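Local atomic coordinates of AGR_C_1268p (Agrobacterium tumefaciens str. C58, PDB entry 2GHS), a protein that probably hydrolyses sugar lactones as a metal-dependent gluconolactonase of the SMP-30/regucalcin family, with a beta-propeller fold that holds one divalent cation. Residues P47-E52 and I68-L73; W64-L69 and H86-M91; G270-C275 and T289-H294. All blocks are in the same frame, centred on the assembly; numbering follows the deposited sequence.

Interaction 1 (P47-E52 and I68-L73); sequences PMLLGE and ILEREL. With EDO (1,2-ethanediol), chain D.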
loop_
_atom_site.group_PDB
_atom_site.type_symbol
_atom_site.label_atom_id
_atom_site.label_comp_id
_atom_site.label_asym_id
_atom_site.label_seq_id
_atom_site.Cartn_x
_atom_site.Cartn_y
_atom_site.Cartn_z
ATOM N N PRO A 47 14.382 -7.661 8.330
ATOM C CA PRO A 47 14.386 -6.692 7.220
ATOM C C PRO A 47 13.780 -7.237 5.956
ATOM O O PRO A 47 14.070 -8.371 5.542
ATOM C CB PRO A 47 15.876 -6.358 7.023
ATOM C CG PRO A 47 16.630 -7.450 7.715
ATOM C CD PRO A 47 15.708 -8.291 8.543
HETATM N N MSE A 48 12.971 -6.407 5.310
HETATM C CA MSE A 48 12.334 -6.754 4.056
HETATM C C MSE A 48 13.131 -6.191 2.907
HETATM O O MSE A 48 13.473 -5.011 2.902
HETATM C CB MSE A 48 10.948 -6.121 3.960
HETATM C CG MSE A 48 10.017 -6.447 5.075
HETATM SE SE MSE A 48 9.408 -8.338 5.060
HETATM C CE MSE A 48 10.689 -9.015 6.300
ATOM N N LEU A 49 13.374 -7.019 1.899
ATOM C CA LEU A 49 13.975 -6.519 0.657
ATOM C C LEU A 49 13.041 -5.488 0.043
ATOM O O LEU A 49 13.474 -4.392 -0.321
ATOM C CB LEU A 49 14.252 -7.679 -0.288
ATOM C CG LEU A 49 14.840 -7.340 -1.630
ATOM C CD1 LEU A 49 16.181 -6.694 -1.409
ATOM C CD2 LEU A 49 14.916 -8.647 -2.458
ATOM N N LEU A 50 11.742 -5.802 -0.009
ATOM C CA LEU A 50 10.762 -4.848 -0.529
ATOM C C LEU A 50 9.460 -5.031 0.238
ATOM O O LEU A 50 8.527 -5.727 -0.207
ATOM C CB LEU A 50 10.593 -4.999 -2.050
ATOM C CG LEU A 50 9.691 -3.945 -2.710
ATOM C CD1 LEU A 50 10.085 -2.567 -2.311
ATOM C CD2 LEU A 50 9.680 -4.079 -4.241
ATOM N N GLY A 51 9.417 -4.440 1.430
ATOM C CA GLY A 51 8.245 -4.511 2.249
ATOM C C GLY A 51 7.178 -3.647 1.626
ATOM O O GLY A 51 7.474 -2.483 1.269
ATOM N N GLU A 52 5.954 -4.183 1.472
ATOM C CA GLU A 52 4.870 -3.436 0.814
ATOM C C GLU A 52 3.481 -3.962 1.121
ATOM O O GLU A 52 3.312 -5.060 1.683
ATOM C CB GLU A 52 5.044 -3.457 -0.729
ATOM C CG GLU A 52 5.654 -2.202 -1.393
ATOM C CD GLU A 52 4.756 -0.922 -1.357
ATOM O OE1 GLU A 52 3.667 -0.961 -0.697
ATOM O OE2 GLU A 52 5.176 0.108 -1.992
ATOM N N ILE A 68 7.745 -8.304 -1.523
ATOM C CA ILE A 68 7.243 -8.542 -2.891
ATOM C C ILE A 68 8.177 -9.455 -3.680
ATOM O O ILE A 68 7.764 -10.501 -4.200
ATOM C CB ILE A 68 7.018 -7.223 -3.696
ATOM C CG1 ILE A 68 5.885 -6.400 -3.108
ATOM C CG2 ILE A 68 6.679 -7.576 -5.187
ATOM C CD1 ILE A 68 5.631 -5.133 -3.907
ATOM N N LEU A 69 9.425 -9.049 -3.781
ATOM C CA LEU A 69 10.395 -9.699 -4.667
ATOM C C LEU A 69 10.786 -11.087 -4.178
ATOM O O LEU A 69 11.214 -11.891 -4.962
ATOM C CB LEU A 69 11.651 -8.830 -4.808
ATOM C CG LEU A 69 11.395 -7.383 -5.292
ATOM C CD1 LEU A 69 12.684 -6.584 -5.382
ATOM C CD2 LEU A 69 10.685 -7.393 -6.639
ATOM N N GLU A 70 10.584 -11.383 -2.890
ATOM C CA GLU A 70 10.877 -12.719 -2.344
ATOM C C GLU A 70 9.636 -13.634 -2.232
ATOM O O GLU A 70 9.717 -14.753 -1.687
ATOM C CB GLU A 70 11.535 -12.603 -0.966
ATOM C CG GLU A 70 12.855 -11.846 -1.000
ATOM C CD GLU A 70 14.057 -12.698 -1.399
ATOM O OE1 GLU A 70 13.897 -13.739 -2.072
ATOM O OE2 GLU A 70 15.179 -12.312 -1.012
ATOM N N ARG A 71 8.493 -13.155 -2.700
ATOM C CA ARG A 71 7.262 -13.970 -2.768
ATOM C C ARG A 71 6.814 -14.424 -1.375
ATOM O O ARG A 71 6.553 -15.596 -1.160
ATOM C CB ARG A 71 7.419 -15.152 -3.719
ATOM C CG ARG A 71 7.841 -14.777 -5.113
ATOM C CD ARG A 71 7.787 -15.977 -6.104
ATOM N NE ARG A 71 8.359 -17.148 -5.447
ATOM C CZ ARG A 71 9.645 -17.444 -5.384
ATOM N NH1 ARG A 71 10.509 -16.769 -6.093
ATOM N NH2 ARG A 71 10.061 -18.480 -4.665
ATOM N N GLU A 72 6.824 -13.492 -0.427
ATOM C CA GLU A 72 6.377 -13.819 0.961
ATOM C C GLU A 72 5.213 -12.977 1.413
ATOM O O GLU A 72 5.172 -11.791 1.124
ATOM C CB GLU A 72 7.506 -13.595 1.960
ATOM C CG GLU A 72 8.720 -14.453 1.745
ATOM C CD GLU A 72 9.932 -13.977 2.547
ATOM O OE1 GLU A 72 10.001 -12.818 3.068
ATOM O OE2 GLU A 72 10.866 -14.822 2.633
ATOM N N LEU A 73 4.310 -13.599 2.146
ATOM C CA LEU A 73 3.215 -12.924 2.819
ATOM C C LEU A 73 3.508 -13.056 4.317
ATOM O O LEU A 73 3.558 -14.179 4.849
ATOM C CB LEU A 73 1.877 -13.618 2.508
ATOM C CG LEU A 73 0.615 -13.176 3.265
ATOM C CD1 LEU A 73 0.315 -11.719 3.075
ATOM C CD2 LEU A 73 -0.550 -14.006 2.806
HETATM C C1 EDO D . 7.851 0.062 -6.110
HETATM O O1 EDO D . 7.521 -1.276 -5.723
HETATM C C2 EDO D . 7.486 0.970 -4.927
HETATM O O2 EDO D . 6.068 0.914 -4.643
#
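Leu50 lays its CD2 methyl on the branch point of Leu69, with Leu50 CD2 3.9 Å from Leu69 CG, and its CB adds a second touch on the same carbon. The two side chains meet at a slant, and branched leucines suit this place because each offers methyls in more than one direction. Leu49 comes at about a right angle to Leu69, its CD2 methyl 4.0 Å from Leu69 CB. The same methyl abuts Glu70, whose bend at chi2 (-83°) turns the carboxylate back so that OE2 lies 3.9 Å from Leu49 CD2, a van der Waals touch on the exposed side of the contact.

One backbone bond pins the two pieces: Ile68 N donates to Leu50 O at 3.0 Å and 165°. It continues the pairing of strands 51-57 and 62-67, where Glu52 bonds Phe66. Beyond it the chain turns, and Arg71 and Glu72 both face Asn67 in a G1 beta bulge that starts strand 72-77.

Glu52 and Ile68 lie side by side and point the same way, with Glu52 CB 3.6 Å from Ile68 CD1. The glutamate then bends away, and its OE2 accepts a bond of 2.9 Å from O2 of an ethanediol, probably from the crystallisation liquor, which is also hydrogen-bonded to Arg135, Asn137 and Asn182. Glu52 is a predicted ligand of the divalent cation. The contact thus gives the acidic residue an apolar flank along its aliphatic stem while its carboxylate faces a polar pocket, a division consistent with a metal-binding role.

Interaction 2 (W64-L69 and H86-M91); sequences WWFNIL and HALPFM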
loop_
_atom_site.group_PDB
_atom_site.type_symbol
_atom_site.label_atom_id
_atom_site.label_comp_id
_atom_site.label_asym_id
_atom_site.label_seq_id
_atom_site.Cartn_x
_atom_site.Cartn_y
_atom_site.Cartn_z
ATOM N N TRP A 64 -0.811 -7.749 8.193
ATOM C CA TRP A 64 -0.314 -8.501 7.071
ATOM C C TRP A 64 0.475 -7.553 6.156
ATOM O O TRP A 64 0.121 -6.372 6.012
ATOM C CB TRP A 64 -1.490 -9.083 6.293
ATOM C CG TRP A 64 -2.339 -10.065 7.043
ATOM C CD1 TRP A 64 -3.414 -9.779 7.814
ATOM C CD2 TRP A 64 -2.216 -11.486 7.024
ATOM N NE1 TRP A 64 -3.956 -10.947 8.307
ATOM C CE2 TRP A 64 -3.232 -12.007 7.814
ATOM C CE3 TRP A 64 -1.342 -12.375 6.387
ATOM C CZ2 TRP A 64 -3.392 -13.386 8.011
ATOM C CZ3 TRP A 64 -1.504 -13.754 6.583
ATOM C CH2 TRP A 64 -2.525 -14.232 7.390
ATOM N N TRP A 65 1.545 -8.057 5.537
ATOM C CA TRP A 65 2.234 -7.297 4.477
ATOM C C TRP A 65 2.999 -8.255 3.589
ATOM O O TRP A 65 3.049 -9.470 3.870
ATOM C CB TRP A 65 3.163 -6.212 5.048
ATOM C CG TRP A 65 4.302 -6.689 5.855
ATOM C CD1 TRP A 65 5.552 -7.021 5.401
ATOM C CD2 TRP A 65 4.329 -6.849 7.270
ATOM N NE1 TRP A 65 6.342 -7.391 6.460
ATOM C CE2 TRP A 65 5.614 -7.286 7.618
ATOM C CE3 TRP A 65 3.374 -6.667 8.283
ATOM C CZ2 TRP A 65 5.975 -7.569 8.924
ATOM C CZ3 TRP A 65 3.742 -6.933 9.600
ATOM C CH2 TRP A 65 5.031 -7.390 9.895
ATOM N N PHE A 66 3.581 -7.729 2.511
ATOM C CA PHE A 66 4.339 -8.550 1.622
ATOM C C PHE A 66 5.815 -8.193 1.589
ATOM O O PHE A 66 6.205 -7.068 1.841
ATOM C CB PHE A 66 3.789 -8.425 0.181
ATOM C CG PHE A 66 2.386 -8.885 0.023
ATOM C CD1 PHE A 66 1.328 -7.994 0.225
ATOM C CD2 PHE A 66 2.117 -10.175 -0.364
ATOM C CE1 PHE A 66 0.004 -8.421 0.070
ATOM C CE2 PHE A 66 0.820 -10.621 -0.506
ATOM C CZ PHE A 66 -0.242 -9.747 -0.279
ATOM N N ASN A 67 6.617 -9.190 1.241
ATOM C CA ASN A 67 8.008 -9.000 0.777
ATOM C C ASN A 67 7.983 -9.329 -0.703
ATOM O O ASN A 67 8.095 -10.478 -1.071
ATOM C CB ASN A 67 8.955 -9.885 1.549
ATOM C CG ASN A 67 10.418 -9.530 1.329
ATOM O OD1 ASN A 67 10.731 -8.546 0.687
ATOM N ND2 ASN A 67 11.317 -10.342 1.890
ATOM N N ILE A 68 7.745 -8.304 -1.523
ATOM C CA ILE A 68 7.243 -8.542 -2.891
ATOM C C ILE A 68 8.177 -9.455 -3.680
ATOM O O ILE A 68 7.764 -10.501 -4.200
ATOM C CB ILE A 68 7.018 -7.223 -3.696
ATOM C CG1 ILE A 68 5.885 -6.400 -3.108
ATOM C CG2 ILE A 68 6.679 -7.576 -5.187
ATOM C CD1 ILE A 68 5.631 -5.133 -3.907
ATOM N N LEU A 69 9.425 -9.049 -3.781
ATOM C CA LEU A 69 10.395 -9.699 -4.667
ATOM C C LEU A 69 10.786 -11.087 -4.178
ATOM O O LEU A 69 11.214 -11.891 -4.962
ATOM C CB LEU A 69 11.651 -8.830 -4.808
ATOM C CG LEU A 69 11.395 -7.383 -5.292
ATOM C CD1 LEU A 69 12.684 -6.584 -5.382
ATOM C CD2 LEU A 69 10.685 -7.393 -6.639
ATOM N N HIS A 86 4.658 -16.748 5.088
ATOM C CA HIS A 86 3.988 -17.686 4.183
ATOM C C HIS A 86 4.610 -17.516 2.804
ATOM O O HIS A 86 4.667 -16.422 2.291
ATOM C CB HIS A 86 2.495 -17.405 4.098
ATOM C CG HIS A 86 1.805 -17.387 5.429
ATOM N ND1 HIS A 86 1.370 -18.536 6.053
ATOM C CD2 HIS A 86 1.494 -16.361 6.267
ATOM C CE1 HIS A 86 0.804 -18.216 7.209
ATOM N NE2 HIS A 86 0.871 -16.906 7.363
ATOM N N ALA A 87 5.074 -18.607 2.242
ATOM C CA ALA A 87 5.698 -18.642 0.926
ATOM C C ALA A 87 4.640 -18.687 -0.172
ATOM O O ALA A 87 3.742 -19.523 -0.155
ATOM C CB ALA A 87 6.563 -19.863 0.831
ATOM N N LEU A 88 4.811 -17.836 -1.172
ATOM C CA LEU A 88 3.871 -17.762 -2.285
ATOM C C LEU A 88 4.532 -18.212 -3.591
ATOM O O LEU A 88 5.751 -18.047 -3.775
ATOM C CB LEU A 88 3.455 -16.305 -2.451
ATOM C CG LEU A 88 2.866 -15.582 -1.259
ATOM C CD1 LEU A 88 2.634 -14.122 -1.586
ATOM C CD2 LEU A 88 1.551 -16.239 -0.829
ATOM N N PRO A 89 3.720 -18.733 -4.534
ATOM C CA PRO A 89 4.235 -19.110 -5.834
ATOM C C PRO A 89 4.237 -17.909 -6.820
ATOM O O PRO A 89 4.365 -18.138 -8.010
ATOM C CB PRO A 89 3.194 -20.123 -6.329
ATOM C CG PRO A 89 1.910 -19.646 -5.713
ATOM C CD PRO A 89 2.274 -18.938 -4.419
ATOM N N PHE A 90 4.033 -16.679 -6.330
ATOM C CA PHE A 90 3.971 -15.500 -7.140
ATOM C C PHE A 90 4.382 -14.306 -6.282
ATOM O O PHE A 90 4.571 -14.450 -5.048
ATOM C CB PHE A 90 2.584 -15.323 -7.794
ATOM C CG PHE A 90 1.413 -15.483 -6.857
ATOM C CD1 PHE A 90 1.324 -14.763 -5.697
ATOM C CD2 PHE A 90 0.412 -16.404 -7.144
ATOM C CE1 PHE A 90 0.222 -14.905 -4.819
ATOM C CE2 PHE A 90 -0.657 -16.549 -6.296
ATOM C CZ PHE A 90 -0.753 -15.823 -5.118
HETATM N N MSE A 91 4.519 -13.146 -6.928
HETATM C CA MSE A 91 4.861 -11.931 -6.207
HETATM C C MSE A 91 3.582 -11.243 -5.805
HETATM O O MSE A 91 2.986 -10.499 -6.584
HETATM C CB MSE A 91 5.771 -10.998 -7.053
HETATM C CG MSE A 91 7.105 -11.596 -7.332
HETATM SE SE MSE A 91 8.204 -10.237 -8.241
HETATM C CE MSE A 91 9.768 -11.174 -8.451
#
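Met91, modelled as selenomethionine, runs along the turn at Ile68 and Leu69 from its first carbon to its last. Its CB lies 3.5 Å from Ile68 O and packs 4.0 Å from Ile68 CG2, and its CG rests against the same carbonyl, 3.4 Å from Ile68 O. Because the chain is extended beyond CG (chi2 -174°), SE is carried on to Leu69 CD2, 4.1 Å away, and the terminal CE settles 3.8 Å from Leu69 O. A long, unbranched and flexible side chain is well suited to following a turn in this way.

Just after strand 82-87, Leu88 sends CD1 to the edge of the Phe66 ring, near the ring plane and 4.1 Å from Phe66 CE2, the two side chains crossing at about a right angle. At the far end, the six-membered ring of Trp64 and the imidazole of His86 are nearly parallel (27°) but slid apart, with centroids 5.9 Å from each other, so little stacking results. The imidazole NE2 is bonded to Glu75.

Strand 72-77 lies between strands 62-67 and 82-87, so residues 64-67 and 86-87 meet through side chains; no hydrogen bond links the segments. Its Leu73 packs on both Trp64 and Phe66. Aromatic and aliphatic residues of one sheet packing on Leu95 of the next, with 88-91 crossing from strand 82-87 to strand 92-99, are characteristic of successive blades of a beta-propeller.

Interaction 3 (G270-C275 and T289-H294); sequences GKQTTC and TSAREH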
loop_
_atom_site.group_PDB
_atom_site.type_symbol
_atom_site.label_atom_id
_atom_site.label_comp_id
_atom_site.label_asym_id
_atom_site.label_seq_id
_atom_site.Cartn_x
_atom_site.Cartn_y
_atom_site.Cartn_z
ATOM N N GLY A 270 13.901 3.561 8.595
ATOM C CA GLY A 270 14.179 3.013 7.250
ATOM C C GLY A 270 13.913 4.056 6.190
ATOM O O GLY A 270 12.761 4.506 6.049
ATOM N N LYS A 271 14.952 4.409 5.425
ATOM C CA LYS A 271 14.890 5.541 4.503
ATOM C C LYS A 271 14.062 5.248 3.271
ATOM O O LYS A 271 13.427 6.140 2.730
ATOM C CB LYS A 271 16.299 6.032 4.116
ATOM C CG LYS A 271 17.126 6.547 5.309
ATOM C CD LYS A 271 16.452 7.735 6.049
ATOM C CE LYS A 271 16.287 7.482 7.555
ATOM N N GLN A 272 14.021 3.989 2.854
ATOM C CA GLN A 272 13.229 3.596 1.689
ATOM C C GLN A 272 11.823 3.209 2.145
ATOM O O GLN A 272 11.422 2.039 2.118
ATOM C CB GLN A 272 13.917 2.501 0.901
ATOM C CG GLN A 272 15.262 2.935 0.425
ATOM C CD GLN A 272 15.874 2.096 -0.623
ATOM O OE1 GLN A 272 16.509 2.641 -1.521
ATOM N NE2 GLN A 272 15.747 0.780 -0.520
ATOM N N THR A 273 11.095 4.256 2.547
ATOM C CA THR A 273 9.797 4.113 3.190
ATOM C C THR A 273 8.794 3.731 2.098
ATOM O O THR A 273 8.731 4.398 1.041
ATOM C CB THR A 273 9.345 5.429 3.800
ATOM O OG1 THR A 273 10.458 6.177 4.222
ATOM C CG2 THR A 273 8.405 5.197 4.978
ATOM N N THR A 274 7.995 2.685 2.323
ATOM C CA THR A 274 7.113 2.226 1.243
ATOM C C THR A 274 5.607 2.413 1.443
ATOM O O THR A 274 4.939 2.772 0.508
ATOM C CB THR A 274 7.356 0.758 0.909
ATOM O OG1 THR A 274 7.298 -0.010 2.092
ATOM C CG2 THR A 274 8.712 0.583 0.254
ATOM N N CYS A 275 5.083 2.198 2.634
ATOM C CA CYS A 275 3.632 2.222 2.811
ATOM C C CYS A 275 3.204 2.288 4.271
ATOM O O CYS A 275 3.779 1.593 5.095
ATOM C CB CYS A 275 2.968 1.000 2.152
ATOM S SG CYS A 275 1.182 1.204 1.853
ATOM N N THR A 289 5.979 0.219 6.535
ATOM C CA THR A 289 6.941 -0.677 5.926
ATOM C C THR A 289 8.056 0.091 5.244
ATOM O O THR A 289 7.931 1.276 4.873
ATOM C CB THR A 289 6.291 -1.624 4.898
ATOM O OG1 THR A 289 5.464 -0.887 3.996
ATOM C CG2 THR A 289 5.406 -2.632 5.611
ATOM N N SER A 290 9.137 -0.634 5.027
ATOM C CA SER A 290 10.293 -0.090 4.321
ATOM C C SER A 290 11.030 -1.182 3.514
ATOM O O SER A 290 10.639 -2.348 3.498
ATOM C CB SER A 290 11.260 0.622 5.281
ATOM O OG SER A 290 11.913 -0.286 6.156
ATOM N N ALA A 291 12.051 -0.760 2.796
ATOM C CA ALA A 291 12.748 -1.645 1.847
ATOM C C ALA A 291 14.268 -1.532 1.957
ATOM O O ALA A 291 14.810 -0.492 2.341
ATOM C CB ALA A 291 12.321 -1.313 0.385
ATOM N N ARG A 292 14.952 -2.629 1.588
ATOM C CA ARG A 292 16.399 -2.658 1.372
ATOM C C ARG A 292 16.777 -2.681 -0.115
ATOM O O ARG A 292 17.957 -2.644 -0.461
ATOM C CB ARG A 292 17.009 -3.903 2.023
ATOM C CG ARG A 292 17.171 -3.762 3.480
ATOM C CD ARG A 292 17.987 -4.888 4.122
ATOM N NE ARG A 292 18.190 -4.479 5.509
ATOM C CZ ARG A 292 18.970 -5.070 6.398
ATOM N NH1 ARG A 292 19.671 -6.151 6.084
ATOM N NH2 ARG A 292 19.038 -4.556 7.619
ATOM N N GLU A 293 15.779 -2.792 -0.990
ATOM C CA GLU A 293 16.023 -2.980 -2.432
ATOM C C GLU A 293 16.992 -1.925 -2.969
ATOM O O GLU A 293 16.840 -0.735 -2.698
ATOM C CB GLU A 293 14.698 -2.930 -3.211
ATOM C CG GLU A 293 14.770 -3.225 -4.728
ATOM C CD GLU A 293 13.521 -2.737 -5.475
ATOM O OE1 GLU A 293 12.803 -1.860 -4.952
ATOM O OE2 GLU A 293 13.257 -3.211 -6.602
ATOM N N HIS A 294 17.993 -2.398 -3.708
ATOM C CA HIS A 294 18.992 -1.573 -4.385
ATOM C C HIS A 294 20.099 -1.040 -3.480
ATOM O O HIS A 294 21.131 -0.631 -3.982
ATOM C CB HIS A 294 18.347 -0.394 -5.120
ATOM C CG HIS A 294 17.333 -0.792 -6.147
ATOM N ND1 HIS A 294 16.090 -0.195 -6.234
ATOM C CD2 HIS A 294 17.377 -1.726 -7.131
ATOM C CE1 HIS A 294 15.416 -0.742 -7.234
ATOM N NE2 HIS A 294 16.172 -1.675 -7.792
HETATM O O HOH W 1 14.840 1.414 4.170
#
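The carboxamide of Gln272 uses its amino group on segment 289-294: NE2 donates to Glu293 O at 2.9 Å and 169°, with the acceptor only 4° out of the amide plane. A weak second bond of 3.3 Å runs from Gln272 NE2 to Ala291 O. Within segment 289-294 the His294 ring has Glu293 CG 3.5 Å above the centre of one face.

Gln272 is also the centre of an inverse gamma turn, and its main chain is tied twice to Ala291: its O accepts a weak bond from Ala291 N, and a water accepts from its N and donates to Ala291 O. A long amide side chain suits the site because it can reach the carbonyls of Ala291 and Glu293. Gly270, without a side chain, lies with its CA against Ser290 OG, which is bonded to Leu308 O.

Next along the hairpin, Thr274 N gives Thr289 O a nearly straight bond (177°, 2.9 Å), although the donor stands well above the carbonyl plane, and Thr289 N reaches Cys275 O at 3.0 Å. Both threonines place OG1 between their own backbone N and carbonyl carbon, which brings Thr274 OG1 and Thr289 OG1 to 2.8 Å. Thr274 OG1 is further bonded to Gly51 O. Thr274 CG2 rests 4.1 Å from Ala291 CB, so one beta-branched residue serves both polar and apolar needs.

The contact lies at the open end of the hairpin 273-279/285-290, away from the connecting turn; Trp248 of strand 243-248 packs on Gln272, Thr274 and Ala291, and from strand 51-57 Glu52 and Pro54 touch Cys275, Pro54 also touching Thr289.

In the fold
Interactions 1 and 2 share Ile68 and Leu69 and belong to one four-stranded blade, their centres about 6 Å apart. Interaction 3 belongs to another, where strands 41-44 and 309-311, from near both ends of the chain, share the sheet, consistent with ring closure in a propeller. Its centre is about 10 Å from that of interaction 1; Leu49 O is 3.0 Å from Arg292 N, and Gly51 bonds Ser290 through the backbone. The side chains of Glu52 and Thr274 each come within about 4 Å of that of Asp233, the predicted catalytic residue. Interaction 2 borders the pocket through Ile68, about 4 Å from the Arg135 side chain, while Met91 N bonds Asp108, a potassium ligand.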